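Local structure of prolyl-ACP dehydrogenase (4IRN) at residues K116-I121 against E387-D392; A285-T290 against E362-S367; T290-L295 against N331-L336; R300-H305 against Q310-F315. The protein is thought to oxidise a prolyl group carried on an acyl carrier protein in anatoxin-a biosynthesis, using FAD and an acyl-CoA dehydrogenase fold. All coordinates share one frame; numbering follows the deposited sequence.

Interaction 1 of 4, residues K116-I121 against E387-D392; sequences KDNGLI and ERELRD
N118, E389 and D392 all start with CG set anti to the carbonyl carbon (chi1 -59° in N118), and these torsions send the asparagine amide across the gap to meet two carboxylates on the neighbouring helix. The contact ties the first turn of helix 118-138, in the N-terminal domain of the acyl-CoA dehydrogenase fold, to helix 386-395 of the C-terminal domain; it illustrates how one buried amide can join two domains that lie far apart in sequence. Both bonds come from the same nitrogen. N118 ND2 donates to E389 OE1 at 2.9 Å, approaching from above the carboxylate plane, and to D392 OD2 at 3.0 Å, OD2 accepting through its anti lone pair with an N-H...O angle of 165°. Because both acceptors lie close to the amide plane while each carboxylate stands steeply across it, the two bonds fix the rotation of the amide. A bend at chi2 curls the E389 chain back to offer OE1. The other carboxylate oxygens are used as well: E389 OE2 forms a salt bridge with R293, and D392 OD1 accepts from the backbone N of M241. These partners probably help two neighbouring acids to be accommodated in a buried setting. At the start of helix 118-138, D117 serves as N-cap, its OD1 accepting from L120 N at 3.0 Å. On helix 386-395, R391 grips E387 side-on, with NE to OE1 at 3.1 Å and NH2 to OE2 at 3.1 Å.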
# COMPACT_ATOMS: atom_id res chain seq x y z
N LYS A 116 30.21 -0.77 -0.67
CA LYS A 116 29.16 -1.50 -1.40
C LYS A 116 28.92 -2.91 -0.85
O LYS A 116 27.89 -3.51 -1.13
CB LYS A 116 29.47 -1.52 -2.91
CG LYS A 116 29.27 -0.19 -3.63
CD LYS A 116 29.56 -0.33 -5.11
CE LYS A 116 29.16 0.89 -5.90
NZ LYS A 116 29.54 0.78 -7.32
N ASP A 117 29.89 -3.45 -0.09
CA ASP A 117 29.84 -4.79 0.49
C ASP A 117 28.93 -4.79 1.72
O ASP A 117 29.39 -4.56 2.84
CB ASP A 117 31.26 -5.30 0.81
CG ASP A 117 31.39 -6.79 1.04
OD1 ASP A 117 30.45 -7.39 1.61
OD2 ASP A 117 32.47 -7.36 0.73
N ASN A 118 27.64 -5.04 1.49
CA ASN A 118 26.62 -5.06 2.53
C ASN A 118 26.81 -6.21 3.52
O ASN A 118 26.48 -6.05 4.70
CB ASN A 118 25.21 -5.05 1.92
CG ASN A 118 24.94 -3.84 1.06
OD1 ASN A 118 25.01 -2.70 1.51
ND2 ASN A 118 24.65 -4.06 -0.21
N GLY A 119 27.34 -7.33 3.05
CA GLY A 119 27.62 -8.50 3.88
C GLY A 119 28.68 -8.23 4.93
O GLY A 119 28.53 -8.66 6.08
N LEU A 120 29.75 -7.48 4.54
CA LEU A 120 30.85 -7.10 5.44
C LEU A 120 30.30 -6.16 6.51
O LEU A 120 30.56 -6.38 7.69
CB LEU A 120 32.01 -6.43 4.66
CG LEU A 120 33.19 -5.86 5.49
CD1 LEU A 120 34.21 -6.94 5.85
CD2 LEU A 120 33.86 -4.74 4.75
N ILE A 121 29.51 -5.16 6.07
CA ILE A 121 28.85 -4.18 6.93
C ILE A 121 27.99 -4.90 8.00
O ILE A 121 28.09 -4.57 9.19
CB ILE A 121 28.04 -3.16 6.09
CG1 ILE A 121 28.98 -2.27 5.23
CG2 ILE A 121 27.15 -2.31 6.98
CD1 ILE A 121 28.31 -1.57 4.01
N GLU A 387 20.59 -5.49 -8.38
CA GLU A 387 19.92 -6.73 -8.03
C GLU A 387 20.46 -7.29 -6.70
O GLU A 387 19.67 -7.69 -5.84
CB GLU A 387 19.99 -7.75 -9.20
CG GLU A 387 21.38 -8.29 -9.56
CD GLU A 387 21.68 -9.69 -9.05
OE1 GLU A 387 20.73 -10.40 -8.66
OE2 GLU A 387 22.87 -10.08 -9.05
N ARG A 388 21.80 -7.26 -6.50
CA ARG A 388 22.48 -7.71 -5.29
C ARG A 388 22.00 -6.87 -4.09
O ARG A 388 21.72 -7.43 -3.02
CB ARG A 388 24.00 -7.60 -5.45
CG ARG A 388 24.79 -7.98 -4.19
CD ARG A 388 26.29 -7.93 -4.38
NE ARG A 388 26.79 -6.57 -4.65
CZ ARG A 388 27.33 -6.19 -5.80
NH1 ARG A 388 27.46 -7.04 -6.80
NH2 ARG A 388 27.76 -4.94 -5.95
N GLU A 389 21.87 -5.53 -4.29
CA GLU A 389 21.39 -4.59 -3.27
C GLU A 389 20.06 -5.05 -2.68
O GLU A 389 19.94 -5.09 -1.46
CB GLU A 389 21.28 -3.16 -3.84
CG GLU A 389 22.59 -2.54 -4.32
CD GLU A 389 23.67 -2.29 -3.27
OE1 GLU A 389 23.34 -2.21 -2.07
OE2 GLU A 389 24.85 -2.17 -3.67
N LEU A 390 19.09 -5.47 -3.56
CA LEU A 390 17.77 -5.97 -3.13
C LEU A 390 17.90 -7.29 -2.37
O LEU A 390 17.28 -7.44 -1.31
CB LEU A 390 16.79 -6.11 -4.32
CG LEU A 390 15.40 -6.70 -4.01
CD1 LEU A 390 14.61 -5.83 -3.01
CD2 LEU A 390 14.60 -6.90 -5.28
N ARG A 391 18.71 -8.24 -2.90
CA ARG A 391 18.97 -9.55 -2.29
C ARG A 391 19.51 -9.39 -0.87
O ARG A 391 19.09 -10.12 0.03
CB ARG A 391 19.94 -10.39 -3.15
CG ARG A 391 19.33 -10.93 -4.44
CD ARG A 391 20.17 -12.04 -5.07
NE ARG A 391 21.31 -11.51 -5.82
CZ ARG A 391 22.57 -11.50 -5.38
NH1 ARG A 391 22.87 -11.99 -4.18
NH2 ARG A 391 23.54 -11.00 -6.13
N ASP A 392 20.42 -8.41 -0.66
CA ASP A 392 21.02 -8.11 0.64
C ASP A 392 20.01 -7.46 1.58
O ASP A 392 19.99 -7.79 2.76
CB ASP A 392 22.26 -7.20 0.48
CG ASP A 392 23.41 -7.76 -0.35
OD1 ASP A 392 23.44 -8.99 -0.60
OD2 ASP A 392 24.28 -6.96 -0.77

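Interaction 2 of 4, residues A285-T290 against E362-S367; sequences AAAVGT and EAWVQS
W364 reaches A287 and T290 with an indole whose path begins at a CB pointing to helix 285-304. CG is anti to the backbone N (chi1 -166°), which carries the ring system away from its own helix and lays it against the neighbouring one. From CG the five-membered ring opens at CD1, which rests against CG of M291, the residue after T290, at 3.7 Å. The next atom, NE1, has T290 CG2 beside it at 3.6 Å; that methyl approaches the indole obliquely and also touches CZ2 at 4.0 Å. On the far branch, CD2 and CE3 lie against the A287 methyl, CB being 3.7 Å from CE3, and CZ3 further out is 3.9 Å from the same CB. The alanine methyl sits over the face of the six-membered ring, 3.8 Å from its centroid and 16° off the normal, a CH-pi contact.

Helices 285-304 and 350-375 run in roughly the same direction here, as neighbours in the C-terminal helical domain of the acyl-CoA dehydrogenase fold, with the antiparallel helix 316-344 between them in the chain. The small A287 lets the flat indole pack close to helix 285-304. Around the rest of W364, N118 of helix 118-138 and A393 of helix 386-395 add further packing, with M241 and S396 contributed by loops. W364 is buried, and its side chain lies about 10 Å from a bound FAD.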
# COMPACT_ATOMS: atom_id res chain seq x y z
N ALA A 285 22.09 1.29 10.39
CA ALA A 285 22.60 2.66 10.29
C ALA A 285 23.27 2.85 8.93
O ALA A 285 23.05 3.87 8.27
CB ALA A 285 23.59 2.93 11.41
N ALA A 286 24.05 1.84 8.49
CA ALA A 286 24.76 1.85 7.21
C ALA A 286 23.81 1.67 6.02
O ALA A 286 24.10 2.18 4.95
CB ALA A 286 25.82 0.79 7.20
N ALA A 287 22.68 0.96 6.23
CA ALA A 287 21.63 0.72 5.23
C ALA A 287 21.03 2.05 4.75
O ALA A 287 20.69 2.17 3.57
CB ALA A 287 20.54 -0.18 5.79
N VAL A 288 20.96 3.05 5.66
CA VAL A 288 20.48 4.42 5.40
C VAL A 288 21.44 5.07 4.38
O VAL A 288 20.99 5.77 3.47
CB VAL A 288 20.32 5.26 6.71
CG1 VAL A 288 19.73 6.63 6.42
CG2 VAL A 288 19.45 4.52 7.73
N GLY A 289 22.75 4.79 4.53
CA GLY A 289 23.80 5.26 3.63
C GLY A 289 23.69 4.66 2.25
O GLY A 289 23.84 5.38 1.25
N THR A 290 23.38 3.35 2.19
CA THR A 290 23.16 2.57 0.96
C THR A 290 21.95 3.15 0.21
O THR A 290 22.00 3.30 -1.01
CB THR A 290 22.96 1.09 1.31
OG1 THR A 290 24.08 0.63 2.09
CG2 THR A 290 22.77 0.20 0.08
N GLU A 362 12.13 -2.36 5.87
CA GLU A 362 11.10 -2.34 4.83
C GLU A 362 11.32 -1.22 3.83
O GLU A 362 11.05 -1.41 2.64
CB GLU A 362 9.70 -2.24 5.44
CG GLU A 362 9.24 -3.52 6.11
CD GLU A 362 7.97 -3.42 6.92
OE1 GLU A 362 7.34 -2.33 6.98
OE2 GLU A 362 7.57 -4.46 7.47
N ALA A 363 11.79 -0.06 4.30
CA ALA A 363 12.12 1.10 3.48
C ALA A 363 13.25 0.74 2.51
O ALA A 363 13.18 1.09 1.32
CB ALA A 363 12.55 2.25 4.38
N TRP A 364 14.27 0.00 3.01
CA TRP A 364 15.42 -0.45 2.24
C TRP A 364 15.02 -1.39 1.09
O TRP A 364 15.47 -1.17 -0.03
CB TRP A 364 16.46 -1.11 3.15
CG TRP A 364 17.82 -1.32 2.52
CD1 TRP A 364 18.31 -0.71 1.39
CD2 TRP A 364 18.86 -2.17 3.01
NE1 TRP A 364 19.58 -1.16 1.13
CE2 TRP A 364 19.95 -2.05 2.11
CE3 TRP A 364 18.97 -3.04 4.11
CZ2 TRP A 364 21.14 -2.76 2.29
CZ3 TRP A 364 20.16 -3.74 4.28
CH2 TRP A 364 21.23 -3.58 3.39
N VAL A 365 14.18 -2.40 1.37
CA VAL A 365 13.71 -3.39 0.39
C VAL A 365 12.93 -2.70 -0.72
O VAL A 365 13.19 -2.93 -1.89
CB VAL A 365 12.89 -4.52 1.09
CG1 VAL A 365 12.10 -5.35 0.09
CG2 VAL A 365 13.80 -5.42 1.92
N GLN A 366 12.00 -1.82 -0.33
CA GLN A 366 11.14 -1.05 -1.22
C GLN A 366 11.92 -0.13 -2.14
O GLN A 366 11.65 -0.12 -3.34
CB GLN A 366 10.07 -0.31 -0.41
CG GLN A 366 8.90 0.25 -1.23
CD GLN A 366 8.22 -0.74 -2.14
OE1 GLN A 366 7.73 -1.79 -1.70
NE2 GLN A 366 8.15 -0.39 -3.42
N SER A 367 12.90 0.62 -1.59
CA SER A 367 13.75 1.54 -2.36
C SER A 367 14.64 0.79 -3.36
O SER A 367 14.85 1.28 -4.47
CB SER A 367 14.58 2.42 -1.44
OG SER A 367 13.76 3.28 -0.68

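Interaction 3 of 4, residues T290-L295 against N331-L336; sequences TMERLL and NAKAYL
E292 OE1 is held by two donors, K333 NZ across the contact and Q109 NE2 from helix 101-114. The bond to Q109 is the stronger; the salt bridge from E292 OE1 to K333 NZ, at 3.4 Å, is weak as a hydrogen bond and probably mainly electrostatic. Both side chains are stretched out to make it. The E292 chain has CG anti to the backbone N (chi1 -163°) and remains extended beyond it, whereas K333 leaves its helix with CG anti to the carbonyl carbon and continues straight to NZ. The two chains cross at about a right angle, the lysine presenting CE as well as NZ to the same oxygen, with K333 CE 3.6 Å from E292 OE1. Along its shaft, K333 CG leans on V288 CG1.

This bridge spans helices 285-304 and 316-344, which run antiparallel as consecutive members of the helical bundle in the C-terminal domain. They are well separated here, with M291 CA and A332 CA 9.2 Å apart, so side chains rather than backbones fill the interval. Beside the polar pair, one residue back on each helix, M291 SD approaches A332 CB at 4.4 Å, a loose apolar contact. M291 SD and CE are about equally near A332 CB, and CE also touches A363 of helix 350-375. Elsewhere on helix 316-344, N331, A334 and Y335 pack against the corresponding helix of the third subunit, including A334 against A334 of that neighbour.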
# COMPACT_ATOMS: atom_id res chain seq x y z
N THR A 290 23.38 3.35 2.19
CA THR A 290 23.16 2.57 0.96
C THR A 290 21.95 3.15 0.21
O THR A 290 22.00 3.30 -1.01
CB THR A 290 22.96 1.09 1.31
OG1 THR A 290 24.08 0.63 2.09
CG2 THR A 290 22.77 0.20 0.08
N MET A 291 20.89 3.51 0.96
CA MET A 291 19.66 4.10 0.44
C MET A 291 19.96 5.46 -0.20
O MET A 291 19.38 5.77 -1.25
CB MET A 291 18.62 4.26 1.56
CG MET A 291 18.01 2.94 2.03
SD MET A 291 16.97 3.10 3.51
CE MET A 291 15.56 3.90 2.80
N GLU A 292 20.88 6.25 0.41
CA GLU A 292 21.32 7.55 -0.12
C GLU A 292 22.08 7.35 -1.44
O GLU A 292 21.87 8.12 -2.37
CB GLU A 292 22.18 8.30 0.91
CG GLU A 292 22.34 9.78 0.62
CD GLU A 292 23.13 10.57 1.65
OE1 GLU A 292 22.73 10.59 2.83
OE2 GLU A 292 24.15 11.20 1.26
N ARG A 293 22.94 6.30 -1.52
CA ARG A 293 23.71 5.98 -2.72
C ARG A 293 22.80 5.59 -3.89
O ARG A 293 22.98 6.11 -4.99
CB ARG A 293 24.78 4.89 -2.47
CG ARG A 293 25.66 4.61 -3.72
CD ARG A 293 26.76 3.60 -3.49
NE ARG A 293 26.25 2.26 -3.27
CZ ARG A 293 26.29 1.62 -2.11
NH1 ARG A 293 26.84 2.20 -1.05
NH2 ARG A 293 25.80 0.40 -1.99
N LEU A 294 21.81 4.71 -3.65
CA LEU A 294 20.85 4.28 -4.66
C LEU A 294 19.93 5.38 -5.14
O LEU A 294 19.51 5.35 -6.28
CB LEU A 294 20.01 3.07 -4.19
CG LEU A 294 20.74 1.83 -3.65
CD1 LEU A 294 19.74 0.83 -3.14
CD2 LEU A 294 21.67 1.20 -4.70
N LEU A 295 19.61 6.36 -4.28
CA LEU A 295 18.77 7.50 -4.66
C LEU A 295 19.52 8.37 -5.67
O LEU A 295 18.95 8.67 -6.73
CB LEU A 295 18.31 8.33 -3.43
CG LEU A 295 17.55 9.66 -3.67
CD1 LEU A 295 16.29 9.46 -4.54
CD2 LEU A 295 17.17 10.30 -2.37
N ASN A 331 12.92 9.72 6.52
CA ASN A 331 12.25 9.03 7.63
C ASN A 331 13.20 8.07 8.33
O ASN A 331 13.18 7.96 9.55
CB ASN A 331 11.04 8.25 7.13
CG ASN A 331 9.79 9.07 6.89
OD1 ASN A 331 9.39 9.88 7.73
ND2 ASN A 331 9.12 8.81 5.76
N ALA A 332 14.03 7.34 7.54
CA ALA A 332 15.04 6.40 8.02
C ALA A 332 16.07 7.14 8.89
O ALA A 332 16.42 6.66 9.97
CB ALA A 332 15.73 5.71 6.85
N LYS A 333 16.50 8.33 8.43
CA LYS A 333 17.44 9.20 9.14
C LYS A 333 16.84 9.62 10.49
O LYS A 333 17.51 9.53 11.52
CB LYS A 333 17.80 10.44 8.29
CG LYS A 333 18.85 10.19 7.22
CD LYS A 333 19.07 11.43 6.36
CE LYS A 333 20.08 11.20 5.25
NZ LYS A 333 20.28 12.42 4.42
N ALA A 334 15.56 10.01 10.50
CA ALA A 334 14.82 10.39 11.70
C ALA A 334 14.76 9.26 12.76
O ALA A 334 15.01 9.53 13.94
CB ALA A 334 13.43 10.84 11.33
N TYR A 335 14.46 8.01 12.34
CA TYR A 335 14.38 6.86 13.25
C TYR A 335 15.74 6.51 13.81
O TYR A 335 15.83 6.18 15.00
CB TYR A 335 13.75 5.63 12.59
CG TYR A 335 12.24 5.65 12.56
CD1 TYR A 335 11.50 5.52 13.73
CD2 TYR A 335 11.55 5.75 11.36
CE1 TYR A 335 10.10 5.55 13.71
CE2 TYR A 335 10.16 5.78 11.32
CZ TYR A 335 9.43 5.69 12.50
OH TYR A 335 8.06 5.73 12.46
N LEU A 336 16.79 6.59 12.96
CA LEU A 336 18.17 6.29 13.34
C LEU A 336 18.71 7.30 14.34
O LEU A 336 19.33 6.90 15.33
CB LEU A 336 19.06 6.22 12.09
CG LEU A 336 20.56 6.00 12.32
CD1 LEU A 336 20.83 4.66 13.01
CD2 LEU A 336 21.34 6.14 11.03

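Interaction 4 of 4, residues R300-H305 against Q310-F315; sequences RYARSH and QAIGKF. With FAD (flavin-adenine dinucleotide), chain J.
The FAD site takes part of its wall from the turn that follows helix 285-304, where the end of the helix and the 3-10 turn 312-314 are joined by two backbone bonds. G313 N donates to A302 O at 2.9 Å, and I312 N donates to H305 O, also at 2.9 Å. Carbonyls at and just past the helix C-terminus thus gain partners beyond the hairpin of strands 306-307 and 310-311. I312 packs on the helix end: its CD1 meets Y301 CD2 at 4.1 Å and A302 CB at 4.3 Å, while CG2 turns to the ribose, 3.4 Å from FAD O4B.

In this acyl-CoA dehydrogenase pocket three residues meet different parts of the cofactor: I312 the ribose, H305 a phosphate and F315 the adenine. H305 has CG anti to the backbone N (chi1 -164°), which places NE2 2.8 Å from FAD O2A, a weak hydrogen bond; the hydroxyl of Y301 lies over the imidazole face. F315 presents one ring face to the adenine, with FAD C6A 3.7 Å above its centre, and Q310 NE2 lies over the opposite face. H160, T163 and T195 of the second subunit bind the same FAD.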
# COMPACT_ATOMS: atom_id res chain seq x y z
N ARG A 300 20.52 10.19 -11.26
CA ARG A 300 21.46 10.26 -12.38
C ARG A 300 20.90 9.53 -13.60
O ARG A 300 20.89 10.10 -14.69
CB ARG A 300 22.84 9.68 -12.00
CG ARG A 300 23.74 10.65 -11.26
CD ARG A 300 25.15 10.10 -11.08
NE ARG A 300 25.58 10.11 -9.68
CZ ARG A 300 26.05 9.05 -9.03
NH1 ARG A 300 26.09 7.87 -9.63
NH2 ARG A 300 26.40 9.15 -7.76
N TYR A 301 20.40 8.28 -13.42
CA TYR A 301 19.83 7.47 -14.49
C TYR A 301 18.52 8.05 -15.05
O TYR A 301 18.32 8.05 -16.27
CB TYR A 301 19.63 6.01 -14.04
CG TYR A 301 19.43 5.07 -15.20
CD1 TYR A 301 20.52 4.55 -15.90
CD2 TYR A 301 18.15 4.70 -15.62
CE1 TYR A 301 20.35 3.70 -16.99
CE2 TYR A 301 17.96 3.84 -16.70
CZ TYR A 301 19.07 3.35 -17.39
OH TYR A 301 18.92 2.49 -18.45
N ALA A 302 17.64 8.56 -14.16
CA ALA A 302 16.36 9.16 -14.55
C ALA A 302 16.55 10.47 -15.35
O ALA A 302 15.69 10.83 -16.15
CB ALA A 302 15.49 9.40 -13.33
N ARG A 303 17.69 11.13 -15.15
CA ARG A 303 18.06 12.35 -15.87
C ARG A 303 18.83 12.03 -17.16
O ARG A 303 18.63 12.70 -18.16
CB ARG A 303 18.88 13.25 -14.96
CG ARG A 303 18.10 13.80 -13.76
CD ARG A 303 19.00 14.71 -12.96
NE ARG A 303 19.10 15.97 -13.71
CZ ARG A 303 19.62 17.11 -13.28
NH1 ARG A 303 20.13 17.20 -12.06
NH2 ARG A 303 19.64 18.18 -14.07
N SER A 304 19.68 10.99 -17.13
CA SER A 304 20.49 10.54 -18.26
C SER A 304 19.72 9.74 -19.30
O SER A 304 19.80 10.05 -20.48
CB SER A 304 21.69 9.72 -17.78
OG SER A 304 22.60 10.51 -17.03
N HIS A 305 19.04 8.66 -18.87
CA HIS A 305 18.32 7.79 -19.79
C HIS A 305 17.11 8.45 -20.42
O HIS A 305 16.27 9.02 -19.72
CB HIS A 305 17.97 6.44 -19.16
CG HIS A 305 17.60 5.40 -20.17
ND1 HIS A 305 18.50 4.96 -21.13
CD2 HIS A 305 16.42 4.77 -20.36
CE1 HIS A 305 17.85 4.07 -21.85
NE2 HIS A 305 16.60 3.91 -21.42
N GLN A 310 12.54 12.38 -24.48
CA GLN A 310 12.84 13.07 -23.23
C GLN A 310 13.42 12.13 -22.17
O GLN A 310 13.34 10.91 -22.33
CB GLN A 310 11.62 13.85 -22.72
CG GLN A 310 10.34 13.04 -22.61
CD GLN A 310 9.25 13.78 -21.87
OE1 GLN A 310 9.00 14.98 -22.08
NE2 GLN A 310 8.55 13.04 -21.01
N ALA A 311 14.01 12.70 -21.09
CA ALA A 311 14.57 11.92 -19.99
C ALA A 311 13.41 11.24 -19.32
O ALA A 311 12.34 11.83 -19.21
CB ALA A 311 15.29 12.82 -19.00
N ILE A 312 13.62 9.98 -18.88
CA ILE A 312 12.60 9.16 -18.23
C ILE A 312 11.99 9.80 -16.98
O ILE A 312 10.80 9.60 -16.71
CB ILE A 312 13.04 7.68 -18.02
CG1 ILE A 312 14.41 7.61 -17.30
CG2 ILE A 312 13.07 6.91 -19.36
CD1 ILE A 312 14.56 6.48 -16.33
N GLY A 313 12.79 10.60 -16.26
CA GLY A 313 12.38 11.35 -15.08
C GLY A 313 11.35 12.44 -15.34
O GLY A 313 10.77 12.98 -14.40
N LYS A 314 11.12 12.77 -16.61
CA LYS A 314 10.10 13.74 -17.02
C LYS A 314 8.69 13.12 -16.99
O LYS A 314 7.70 13.86 -17.01
CB LYS A 314 10.42 14.36 -18.40
CG LYS A 314 11.70 15.22 -18.43
CD LYS A 314 11.53 16.55 -17.69
CE LYS A 314 12.83 17.28 -17.57
NZ LYS A 314 12.67 18.54 -16.80
N PHE A 315 8.61 11.78 -16.91
CA PHE A 315 7.36 11.03 -16.76
C PHE A 315 7.13 10.88 -15.26
O PHE A 315 8.03 10.42 -14.54
CB PHE A 315 7.43 9.66 -17.46
CG PHE A 315 7.77 9.70 -18.93
CD1 PHE A 315 6.83 10.11 -19.87
CD2 PHE A 315 9.03 9.31 -19.38
CE1 PHE A 315 7.15 10.13 -21.24
CE2 PHE A 315 9.35 9.34 -20.74
CZ PHE A 315 8.41 9.75 -21.66
PA FAD J . 13.24 1.81 -20.71
O1A FAD J . 12.61 2.25 -21.98
O2A FAD J . 14.77 1.96 -20.56
O5B FAD J . 12.51 2.46 -19.45
C5B FAD J . 13.25 3.16 -18.43
C4B FAD J . 12.24 3.36 -17.34
O4B FAD J . 11.43 4.51 -17.63
C3B FAD J . 11.30 2.17 -17.15
O3B FAD J . 11.43 1.66 -15.83
C2B FAD J . 9.89 2.69 -17.46
O2B FAD J . 9.06 2.41 -16.34
C1B FAD J . 10.05 4.21 -17.57
N9A FAD J . 9.40 4.79 -18.74
C8A FAD J . 9.87 4.81 -20.03
N7A FAD J . 9.04 5.34 -20.90
C5A FAD J . 7.94 5.70 -20.12
C6A FAD J . 6.71 6.32 -20.44
N6A FAD J . 6.33 6.64 -21.68
N1A FAD J . 5.85 6.56 -19.43
C2A FAD J . 6.19 6.19 -18.20
N3A FAD J . 7.31 5.60 -17.78
C4A FAD J . 8.16 5.37 -18.79
N1 FAD J . 12.80 -7.74 -25.94
C2 FAD J . 12.71 -8.34 -27.20
O2 FAD J . 12.48 -7.68 -28.21
N3 FAD J . 12.87 -9.70 -27.33
C4 FAD J . 13.13 -10.57 -26.31
O4 FAD J . 13.27 -11.77 -26.54
C4X FAD J . 13.24 -9.95 -24.98
N5 FAD J . 13.53 -10.72 -23.95
C5X FAD J . 13.67 -10.11 -22.70
C6 FAD J . 13.95 -10.92 -21.60
C7 FAD J . 14.11 -10.38 -20.33
C7M FAD J . 14.36 -11.31 -19.16
C8 FAD J . 13.99 -8.99 -20.14
C8M FAD J . 14.16 -8.36 -18.79
C9 FAD J . 13.71 -8.18 -21.24
C9A FAD J . 13.54 -8.71 -22.52
N10 FAD J . 13.25 -7.92 -23.66
C10 FAD J . 13.08 -8.50 -24.89
C1' FAD J . 13.21 -6.45 -23.51
C2' FAD J . 12.07 -6.04 -22.59
O2' FAD J . 10.82 -6.04 -23.29
C3' FAD J . 12.35 -4.68 -21.94
O3' FAD J . 12.56 -4.82 -20.54
C4' FAD J . 11.31 -3.60 -22.22
O4' FAD J . 11.35 -3.37 -23.63
C5' FAD J . 11.62 -2.32 -21.47
O5' FAD J . 13.03 -2.14 -21.67
P FAD J . 13.81 -0.99 -20.98
O1P FAD J . 14.00 -1.19 -19.53
O2P FAD J . 14.91 -0.85 -22.01
O3P FAD J . 12.88 0.31 -20.98

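How the interactions relate
Helix 285-304 runs through three of the four contacts. Interactions 2 and 3 lie 6 Å apart between centres and share T290, one side of the helix meeting helix 350-375 and another meeting helix 316-344. Interaction 1, with its centre 11 Å from that of interaction 2, brings in the N-terminal domain and touches both, T290 packing on N118 and E389. Interaction 4 sits at the far end of the helix, its centre 22 to 26 Å from those of the others. Along the chain the contacts are nested, 4 inside 3, 3 inside 2, and 2 inside 1. One long helix therefore connects a buried interdomain core with an FAD site shared between subunits.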